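Local coordinates for protein ribonucleoside-diphosphate reductase (Pseudomonas aeruginosa, PDB 5IM3) that probably catalyses the reduction of ribonucleoside diphosphates to deoxyribonucleotides, the precursors of DNA, and binds dATP as an allosteric effector, at residues L512-G517 and K566-L571; I870-L876 and L900-Y905; P724-E728 and Q867-D871. All blocks are in the same frame, centred on the assembly; numbering follows the deposited sequence.

Overall arrangement
The three contacts lie close together within the ribonucleotide reductase barrel domain, interaction 2 touching both others. Interactions 1 and 2, with centres about 16 Å apart, meet where the helix 566-571 backs onto Lys901, Cys569 SG lying 3.8 Å from Lys901 CB. Interactions 2 and 3 are closer, centre to centre about 12 Å, and share Ile870 and Asp871; Gln867 NE2 also approaches Gln872 O at 2.8 Å, probably as a hydrogen bond. Interactions 1 and 3 do not touch, yet helix 724-735 takes part in one and packs against the other. In interaction 1 the His513 side chain lies about 13 Å from a bound dATP, whereas interactions 2 and 3 lie away from the known sites.

Interaction 1 of 3, residues L512-G517 and K566-L571; sequences LHDLYG and KDPCNL
Lys566, at the start of helix 566-571, reaches across to the backbone of the loop 512-517. Its CG lies anti to the backbone N (chi1 158°) and the chain runs out extended, so that NZ meets Leu515 O nearly head-on at 2.8 Å and adds a weak bond to Leu512 O. Glu455 completes the grip with a salt bridge to NZ and is also hydrogen-bonded to His513. Asp567 takes the next backbone group: Gly517 N donates to its OD1 at 3.0 Å, almost straight at 170° but from above the carboxylate plane. A turn later, Asn570 lays CB over one face of the Tyr516 ring, 3.7 Å from the centroid in a CH-pi contact, with amide and ring planes 17° apart. That amide is steadied by ND2 donating to Lys566 O. Leu571 closes the edge, its CD2 in the ring plane 3.7 Å from Tyr516 CE1. Further hydrogen bonds hold Asp567 OD2 to Asp489 N, Asn570 OD1 to Val581 N and the Tyr516 hydroxyl to Gln576. The contact thus ties the loop leading into helix 517-532 to the helix that follows barrel strand 562-565, with Trp486 of strand 482-487 packing on Lys566 and Asn570, and Leu731 of helix 724-735 on Leu571.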
loop_
_atom_site.group_PDB
_atom_site.type_symbol
_atom_site.label_atom_id
_atom_site.label_comp_id
_atom_site.label_asym_id
_atom_site.label_seq_id
_atom_site.Cartn_x
_atom_site.Cartn_y
_atom_site.Cartn_z
ATOM N N LEU A 512 14.894 -28.238 32.759
ATOM C CA LEU A 512 15.243 -26.869 32.376
ATOM C C LEU A 512 14.357 -25.843 33.067
ATOM O O LEU A 512 14.844 -24.818 33.559
ATOM C CB LEU A 512 15.139 -26.700 30.858
ATOM C CG LEU A 512 16.272 -27.223 29.973
ATOM C CD1 LEU A 512 16.030 -26.797 28.531
ATOM C CD2 LEU A 512 17.638 -26.735 30.443
ATOM N N HIS A 513 13.046 -26.082 33.085
ATOM C CA HIS A 513 12.118 -25.082 33.602
ATOM C C HIS A 513 12.455 -24.689 35.038
ATOM O O HIS A 513 12.327 -23.517 35.412
ATOM C CB HIS A 513 10.688 -25.613 33.505
ATOM C CG HIS A 513 9.647 -24.634 33.949
ATOM N ND1 HIS A 513 9.605 -23.331 33.498
ATOM C CD2 HIS A 513 8.607 -24.770 34.803
ATOM C CE1 HIS A 513 8.580 -22.710 34.053
ATOM N NE2 HIS A 513 7.959 -23.561 34.851
ATOM N N ASP A 514 12.893 -25.649 35.857
ATOM C CA ASP A 514 13.226 -25.354 37.246
ATOM C C ASP A 514 14.626 -24.779 37.418
ATOM O O ASP A 514 14.907 -24.179 38.461
ATOM C CB ASP A 514 13.095 -26.616 38.107
ATOM C CG ASP A 514 11.655 -26.963 38.422
ATOM O OD1 ASP A 514 10.779 -26.087 38.279
ATOM O OD2 ASP A 514 11.397 -28.114 38.826
ATOM N N LEU A 515 15.509 -24.956 36.442
ATOM C CA LEU A 515 16.833 -24.361 36.522
ATOM C C LEU A 515 16.785 -22.889 36.110
ATOM O O LEU A 515 15.855 -22.433 35.438
ATOM C CB LEU A 515 17.821 -25.123 35.638
ATOM C CG LEU A 515 18.121 -26.580 36.010
ATOM C CD1 LEU A 515 18.994 -27.224 34.940
ATOM C CD2 LEU A 515 18.784 -26.685 37.372
ATOM N N TYR A 516 17.806 -22.144 36.526
ATOM C CA TYR A 516 17.918 -20.733 36.178
ATOM C C TYR A 516 19.369 -20.306 36.339
ATOM O O TYR A 516 20.182 -21.010 36.945
ATOM C CB TYR A 516 16.990 -19.866 37.039
ATOM C CG TYR A 516 17.203 -20.018 38.532
ATOM C CD1 TYR A 516 18.151 -19.252 39.200
ATOM C CD2 TYR A 516 16.450 -20.921 39.272
ATOM C CE1 TYR A 516 18.345 -19.383 40.565
ATOM C CE2 TYR A 516 16.636 -21.061 40.635
ATOM C CZ TYR A 516 17.584 -20.290 41.277
ATOM O OH TYR A 516 17.773 -20.424 42.634
ATOM N N GLY A 517 19.687 -19.136 35.782
ATOM C CA GLY A 517 21.029 -18.595 35.888
ATOM C C GLY A 517 22.048 -19.434 35.135
ATOM O O GLY A 517 21.764 -20.022 34.089
ATOM N N LYS A 566 12.785 -14.473 33.372
ATOM C CA LYS A 566 12.759 -15.572 34.328
ATOM C C LYS A 566 13.914 -15.496 35.319
ATOM O O LYS A 566 13.733 -15.767 36.512
ATOM C CB LYS A 566 12.783 -16.896 33.556
ATOM C CG LYS A 566 13.262 -18.116 34.326
ATOM C CD LYS A 566 13.377 -19.307 33.398
ATOM C CE LYS A 566 13.878 -20.534 34.132
ATOM N NZ LYS A 566 14.347 -21.581 33.181
ATOM N N ASP A 567 15.103 -15.142 34.851
ATOM C CA ASP A 567 16.306 -15.292 35.661
ATOM C C ASP A 567 16.431 -14.225 36.746
ATOM O O ASP A 567 16.779 -14.564 37.888
ATOM C CB ASP A 567 17.534 -15.303 34.751
ATOM C CG ASP A 567 17.657 -16.604 33.969
ATOM O OD1 ASP A 567 17.397 -17.676 34.554
ATOM O OD2 ASP A 567 17.996 -16.556 32.769
ATOM N N PRO A 568 16.176 -12.943 36.466
ATOM C CA PRO A 568 16.150 -11.974 37.575
ATOM C C PRO A 568 15.061 -12.270 38.598
ATOM O O PRO A 568 15.268 -12.026 39.792
ATOM C CB PRO A 568 15.933 -10.623 36.872
ATOM C CG PRO A 568 15.478 -10.946 35.498
ATOM C CD PRO A 568 16.082 -12.273 35.157
ATOM N N CYS A 569 13.911 -12.803 38.171
ATOM C CA CYS A 569 12.875 -13.180 39.129
ATOM C C CYS A 569 13.341 -14.293 40.059
ATOM O O CYS A 569 12.903 -14.359 41.212
ATOM C CB CYS A 569 11.605 -13.624 38.401
ATOM S SG CYS A 569 10.726 -12.321 37.524
ATOM N N ASN A 570 14.212 -15.181 39.581
ATOM C CA ASN A 570 14.645 -16.317 40.388
ATOM C C ASN A 570 15.924 -16.027 41.160
ATOM O O ASN A 570 16.025 -16.378 42.340
ATOM C CB ASN A 570 14.849 -17.554 39.506
ATOM C CG ASN A 570 13.571 -18.341 39.300
ATOM O OD1 ASN A 570 13.165 -19.120 40.161
ATOM N ND2 ASN A 570 12.932 -18.147 38.152
ATOM N N LEU A 571 16.907 -15.396 40.514
ATOM C CA LEU A 571 18.173 -15.114 41.179
ATOM C C LEU A 571 18.003 -14.127 42.325
ATOM O O LEU A 571 18.786 -14.151 43.281
ATOM C CB LEU A 571 19.184 -14.576 40.165
ATOM C CG LEU A 571 19.713 -15.608 39.167
ATOM C CD1 LEU A 571 20.418 -14.931 38.008
ATOM C CD2 LEU A 571 20.654 -16.573 39.866
#

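Interaction 2 of 3, residues I870-L876 and L900-Y905; sequences IDQAQSL and LKTTYY
Gln872 O is gripped by two side-chain nitrogens, Lys901 NZ across the contact and Gln867 NE2 from just earlier in the chain. The lysine bond is 2.9 Å from NZ to Gln872 O, with the donor tilted 29° from the carbonyl plane. A water accepts from the same ammonium, 2.9 Å from Lys901 NZ, and donates a hydrogen bond to Ile870 O, so two backbone carbonyls of the 870-876 loop are tied to one charge. The lysine can span this gap because its chain is fully extended, with CG anti to the carbonyl carbon (chi1 -61°). At its root, CB faces Ala873 CB at 4.0 Å, and the same methyl lies 3.6 Å from Thr902 OG1, a hydroxyl hydrogen-bonded to Thr588 O.

Farther along, Leu876 CD2 meets Leu900 CD1 at 3.6 Å, the two side chains crossing at about a right angle. The backbones also bond here: Tyr904 N donates to Leu876 O at 2.9 Å. Ser875 CB touches Tyr904 CD2, while Tyr905 covers one face of that tyrosine ring.

The two segments, both part of the barrel domain, run side by side in the same direction, joined through strand 878-881 and helix 885-897. Ala873 pairs by backbone bonds with Glu589 and Ile769. Strand 562-565 bonds to the backbone of Lys901 and Thr903, and helix 856-866 packs its Ala863 on both Leu876 and Leu900.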
loop_
_atom_site.group_PDB
_atom_site.type_symbol
_atom_site.label_atom_id
_atom_site.label_comp_id
_atom_site.label_asym_id
_atom_site.label_seq_id
_atom_site.Cartn_x
_atom_site.Cartn_y
_atom_site.Cartn_z
ATOM N N ILE A 870 13.093 -3.436 45.547
ATOM C CA ILE A 870 11.895 -4.256 45.634
ATOM C C ILE A 870 12.303 -5.720 45.531
ATOM O O ILE A 870 13.096 -6.094 44.656
ATOM C CB ILE A 870 10.896 -3.868 44.530
ATOM C CG1 ILE A 870 10.484 -2.400 44.695
ATOM C CG2 ILE A 870 9.673 -4.777 44.550
ATOM C CD1 ILE A 870 9.687 -1.836 43.538
ATOM N N ASP A 871 11.778 -6.552 46.436
ATOM C CA ASP A 871 12.103 -7.976 46.390
ATOM C C ASP A 871 11.270 -8.725 45.356
ATOM O O ASP A 871 11.739 -9.731 44.816
ATOM C CB ASP A 871 11.943 -8.623 47.773
ATOM C CG ASP A 871 10.705 -8.152 48.513
ATOM O OD1 ASP A 871 9.862 -7.460 47.911
ATOM O OD2 ASP A 871 10.579 -8.478 49.710
ATOM N N GLN A 872 10.066 -8.260 45.052
ATOM C CA GLN A 872 9.255 -8.822 43.978
ATOM C C GLN A 872 9.454 -7.969 42.721
ATOM O O GLN A 872 10.611 -7.733 42.361
ATOM C CB GLN A 872 7.806 -8.955 44.444
ATOM C CG GLN A 872 7.632 -9.746 45.726
ATOM C CD GLN A 872 6.231 -10.309 45.871
ATOM O OE1 GLN A 872 5.749 -11.039 45.003
ATOM N NE2 GLN A 872 5.569 -9.967 46.966
ATOM N N ALA A 873 8.411 -7.504 42.043
ATOM C CA ALA A 873 8.561 -6.762 40.794
ATOM C C ALA A 873 7.608 -5.568 40.827
ATOM O O ALA A 873 7.151 -5.133 41.890
ATOM C CB ALA A 873 8.328 -7.693 39.596
ATOM N N GLN A 874 7.305 -5.015 39.651
ATOM C CA GLN A 874 6.395 -3.883 39.544
ATOM C C GLN A 874 5.708 -3.912 38.187
ATOM O O GLN A 874 6.345 -4.185 37.165
ATOM C CB GLN A 874 7.138 -2.551 39.733
ATOM C CG GLN A 874 8.333 -2.361 38.820
ATOM C CD GLN A 874 9.235 -1.223 39.266
ATOM O OE1 GLN A 874 8.801 -0.076 39.391
ATOM N NE2 GLN A 874 10.502 -1.539 39.514
ATOM N N SER A 875 4.405 -3.633 38.189
ATOM C CA SER A 875 3.639 -3.572 36.948
ATOM C C SER A 875 4.033 -2.328 36.164
ATOM O O SER A 875 3.806 -1.200 36.618
ATOM C CB SER A 875 2.145 -3.563 37.251
ATOM O OG SER A 875 1.773 -4.726 37.955
ATOM N N LEU A 876 4.615 -2.528 34.987
ATOM C CA LEU A 876 5.236 -1.447 34.227
ATOM C C LEU A 876 4.613 -1.375 32.839
ATOM O O LEU A 876 5.011 -2.116 31.935
ATOM C CB LEU A 876 6.743 -1.653 34.134
ATOM C CG LEU A 876 7.514 -0.495 33.497
ATOM C CD1 LEU A 876 7.387 0.768 34.341
ATOM C CD2 LEU A 876 8.972 -0.875 33.311
ATOM N N LEU A 900 15.356 -5.102 34.789
ATOM C CA LEU A 900 13.938 -5.205 35.096
ATOM C C LEU A 900 13.502 -6.664 35.110
ATOM O O LEU A 900 14.004 -7.491 34.342
ATOM C CB LEU A 900 13.108 -4.414 34.084
ATOM C CG LEU A 900 13.173 -2.886 34.182
ATOM C CD1 LEU A 900 12.321 -2.269 33.089
ATOM C CD2 LEU A 900 12.722 -2.386 35.550
ATOM N N LYS A 901 12.568 -6.979 36.004
ATOM C CA LYS A 901 12.032 -8.329 36.099
ATOM C C LYS A 901 10.843 -8.550 35.179
ATOM O O LYS A 901 10.675 -9.656 34.655
ATOM C CB LYS A 901 11.616 -8.631 37.544
ATOM C CG LYS A 901 12.754 -8.566 38.547
ATOM C CD LYS A 901 12.296 -9.015 39.922
ATOM C CE LYS A 901 13.425 -8.950 40.937
ATOM N NZ LYS A 901 12.964 -9.380 42.279
ATOM N N THR A 902 10.017 -7.529 34.964
ATOM C CA THR A 902 8.790 -7.691 34.200
ATOM C C THR A 902 8.502 -6.434 33.395
ATOM O O THR A 902 8.945 -5.333 33.735
ATOM C CB THR A 902 7.594 -7.984 35.116
ATOM O OG1 THR A 902 7.524 -6.982 36.140
ATOM C CG2 THR A 902 7.718 -9.360 35.756
ATOM N N THR A 903 7.749 -6.620 32.316
ATOM C CA THR A 903 7.060 -5.530 31.647
ATOM C C THR A 903 5.604 -5.938 31.491
ATOM O O THR A 903 5.257 -7.118 31.577
ATOM C CB THR A 903 7.666 -5.177 30.271
ATOM O OG1 THR A 903 7.395 -6.224 29.329
ATOM C CG2 THR A 903 9.170 -4.957 30.376
ATOM N N TYR A 904 4.755 -4.943 31.264
ATOM C CA TYR A 904 3.314 -5.145 31.282
ATOM C C TYR A 904 2.739 -4.771 29.919
ATOM O O TYR A 904 3.303 -5.150 28.887
ATOM C CB TYR A 904 2.704 -4.321 32.426
ATOM C CG TYR A 904 1.318 -4.727 32.893
ATOM C CD1 TYR A 904 0.752 -5.941 32.527
ATOM C CD2 TYR A 904 0.573 -3.877 33.702
ATOM C CE1 TYR A 904 -0.514 -6.296 32.956
ATOM C CE2 TYR A 904 -0.692 -4.222 34.130
ATOM C CZ TYR A 904 -1.230 -5.429 33.758
ATOM O OH TYR A 904 -2.491 -5.769 34.192
ATOM N N TYR A 905 1.635 -4.028 29.891
ATOM C CA TYR A 905 1.030 -3.640 28.625
ATOM C C TYR A 905 1.977 -2.777 27.804
ATOM O O TYR A 905 2.761 -1.989 28.337
ATOM C CB TYR A 905 -0.261 -2.857 28.856
ATOM C CG TYR A 905 -1.440 -3.683 29.295
ATOM C CD1 TYR A 905 -2.151 -4.447 28.382
ATOM C CD2 TYR A 905 -1.862 -3.677 30.616
ATOM C CE1 TYR A 905 -3.240 -5.197 28.776
ATOM C CE2 TYR A 905 -2.950 -4.421 31.020
ATOM C CZ TYR A 905 -3.636 -5.177 30.099
ATOM O OH TYR A 905 -4.722 -5.920 30.506
HETATM O O HOH W 1 14.859 -8.317 44.148
#

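Interaction 3 of 3, residues P724-E728 and Q867-D871; sequences PIDSE and QKWID
Pro724 and Ile725, in the first turn of helix 724-735, dock on the loop 867-871 that leaves helix 856-866, joining the start of a helix to a loop within the ten-stranded alpha-beta barrel domain of ribonucleotide reductase. One part of the fit is apolar. Ile725 and Trp869 lie side by side and point the same way, with Ile725 CB 3.5 Å from Trp869 CZ3. With CG1 anti to the backbone N (chi1 -173°), the longer branch of Ile725 runs along the indole and its CD1 lies over a face, 4.1 Å from the centroid of the six-membered ring of Trp869 and 29° off the normal, a CH-pi contact. Beyond the segments, Trp750 meets the indole nearly parallel, and Asp686 is hydrogen-bonded to Trp869 NE1.

Carbonyl groups form a second class of contact. The proline ring nestles against the loop backbone, Pro724 CB 3.3 Å from Lys868 O and CG 3.4 Å from Trp869 O. Lys868 O lies against the flank of the first helical turn, 3.3 Å from both Ile725 N and Pro724 O. The angle at Ile725 N is too poor for a hydrogen bond and Pro724 O is a second acceptor alongside, which makes this close packing and not a cap.

Glu728 and Lys868 are opposite in charge but make no salt bridge. Their side chains cross at about a right angle, and Glu728 CG packs 3.7 Å from Lys868 CA. A bend at chi3 (-54°) takes the lysine elsewhere, to salt bridges with Asp686 and Asp743, and leaves its NZ 6.8 Å from Glu728 OE1. That carboxylate oxygen is buried without a polar partner in the model and rests instead 3.4 Å from Lys868 CG.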
loop_
_atom_site.group_PDB
_atom_site.type_symbol
_atom_site.label_atom_id
_atom_site.label_comp_id
_atom_site.label_asym_id
_atom_site.label_seq_id
_atom_site.Cartn_x
_atom_site.Cartn_y
_atom_site.Cartn_z
ATOM N N PRO A 724 17.688 -6.827 48.800
ATOM C CA PRO A 724 17.505 -6.553 47.364
ATOM C C PRO A 724 18.677 -5.827 46.731
ATOM O O PRO A 724 19.067 -6.159 45.605
ATOM C CB PRO A 724 16.220 -5.712 47.341
ATOM C CG PRO A 724 15.449 -6.204 48.506
ATOM C CD PRO A 724 16.475 -6.507 49.573
ATOM N N ILE A 725 19.258 -4.842 47.421
ATOM C CA ILE A 725 20.395 -4.125 46.851
ATOM C C ILE A 725 21.548 -5.080 46.583
ATOM O O ILE A 725 22.297 -4.907 45.613
ATOM C CB ILE A 725 20.820 -2.969 47.781
ATOM C CG1 ILE A 725 21.894 -2.101 47.114
ATOM C CG2 ILE A 725 21.315 -3.505 49.123
ATOM C CD1 ILE A 725 21.420 -1.383 45.862
ATOM N N ASP A 726 21.712 -6.098 47.429
ATOM C CA ASP A 726 22.729 -7.117 47.196
ATOM C C ASP A 726 22.317 -8.091 46.098
ATOM O O ASP A 726 23.181 -8.600 45.376
ATOM C CB ASP A 726 23.016 -7.869 48.497
ATOM C CG ASP A 726 23.549 -6.959 49.589
ATOM O OD1 ASP A 726 24.487 -6.183 49.311
ATOM O OD2 ASP A 726 23.030 -7.015 50.724
ATOM N N SER A 727 21.017 -8.360 45.957
ATOM C CA SER A 727 20.545 -9.195 44.855
ATOM C C SER A 727 20.950 -8.610 43.507
ATOM O O SER A 727 21.327 -9.348 42.590
ATOM C CB SER A 727 19.025 -9.352 44.925
ATOM O OG SER A 727 18.610 -9.936 46.143
ATOM N N GLU A 728 20.869 -7.283 43.363
ATOM C CA GLU A 728 21.285 -6.642 42.118
ATOM C C GLU A 728 22.749 -6.928 41.817
ATOM O O GLU A 728 23.110 -7.212 40.670
ATOM C CB GLU A 728 21.055 -5.131 42.194
ATOM C CG GLU A 728 19.616 -4.698 42.008
ATOM C CD GLU A 728 19.199 -4.635 40.550
ATOM O OE1 GLU A 728 18.696 -3.576 40.120
ATOM O OE2 GLU A 728 19.370 -5.644 39.833
ATOM N N GLN A 867 13.438 -1.094 41.146
ATOM C CA GLN A 867 13.590 -2.540 41.251
ATOM C C GLN A 867 14.810 -2.946 42.067
ATOM O O GLN A 867 14.905 -4.107 42.477
ATOM C CB GLN A 867 13.679 -3.156 39.851
ATOM C CG GLN A 867 13.572 -4.676 39.822
ATOM C CD GLN A 867 12.320 -5.190 40.506
ATOM O OE1 GLN A 867 11.218 -5.079 39.972
ATOM N NE2 GLN A 867 12.485 -5.750 41.699
ATOM N N LYS A 868 15.747 -2.029 42.311
ATOM C CA LYS A 868 16.908 -2.374 43.124
ATOM C C LYS A 868 16.514 -2.666 44.560
ATOM O O LYS A 868 17.212 -3.411 45.257
ATOM C CB LYS A 868 17.925 -1.242 43.113
ATOM C CG LYS A 868 18.193 -0.658 41.751
ATOM C CD LYS A 868 19.318 0.363 41.803
ATOM C CE LYS A 868 19.072 1.456 42.837
ATOM N NZ LYS A 868 20.207 2.412 42.913
ATOM N N TRP A 869 15.415 -2.077 45.022
ATOM C CA TRP A 869 15.002 -2.176 46.410
ATOM C C TRP A 869 13.800 -3.085 46.612
ATOM O O TRP A 869 13.521 -3.473 47.751
ATOM C CB TRP A 869 14.684 -0.776 46.946
ATOM C CG TRP A 869 15.746 0.225 46.603
ATOM C CD1 TRP A 869 15.673 1.214 45.662
ATOM C CD2 TRP A 869 17.052 0.323 47.184
ATOM N NE1 TRP A 869 16.847 1.925 45.630
ATOM C CE2 TRP A 869 17.711 1.396 46.552
ATOM C CE3 TRP A 869 17.725 -0.392 48.177
ATOM C CZ2 TRP A 869 19.009 1.775 46.887
ATOM C CZ3 TRP A 869 19.014 -0.013 48.509
ATOM C CH2 TRP A 869 19.643 1.059 47.863
ATOM N N ILE A 870 13.093 -3.436 45.547
ATOM C CA ILE A 870 11.895 -4.256 45.634
ATOM C C ILE A 870 12.303 -5.720 45.531
ATOM O O ILE A 870 13.096 -6.094 44.656
ATOM C CB ILE A 870 10.896 -3.868 44.530
ATOM C CG1 ILE A 870 10.484 -2.400 44.695
ATOM C CG2 ILE A 870 9.673 -4.777 44.550
ATOM C CD1 ILE A 870 9.687 -1.836 43.538
ATOM N N ASP A 871 11.778 -6.552 46.436
ATOM C CA ASP A 871 12.103 -7.976 46.390
ATOM C C ASP A 871 11.270 -8.725 45.356
ATOM O O ASP A 871 11.739 -9.731 44.816
ATOM C CB ASP A 871 11.943 -8.623 47.773
ATOM C CG ASP A 871 10.705 -8.152 48.513
ATOM O OD1 ASP A 871 9.862 -7.460 47.911
ATOM O OD2 ASP A 871 10.579 -8.478 49.710
#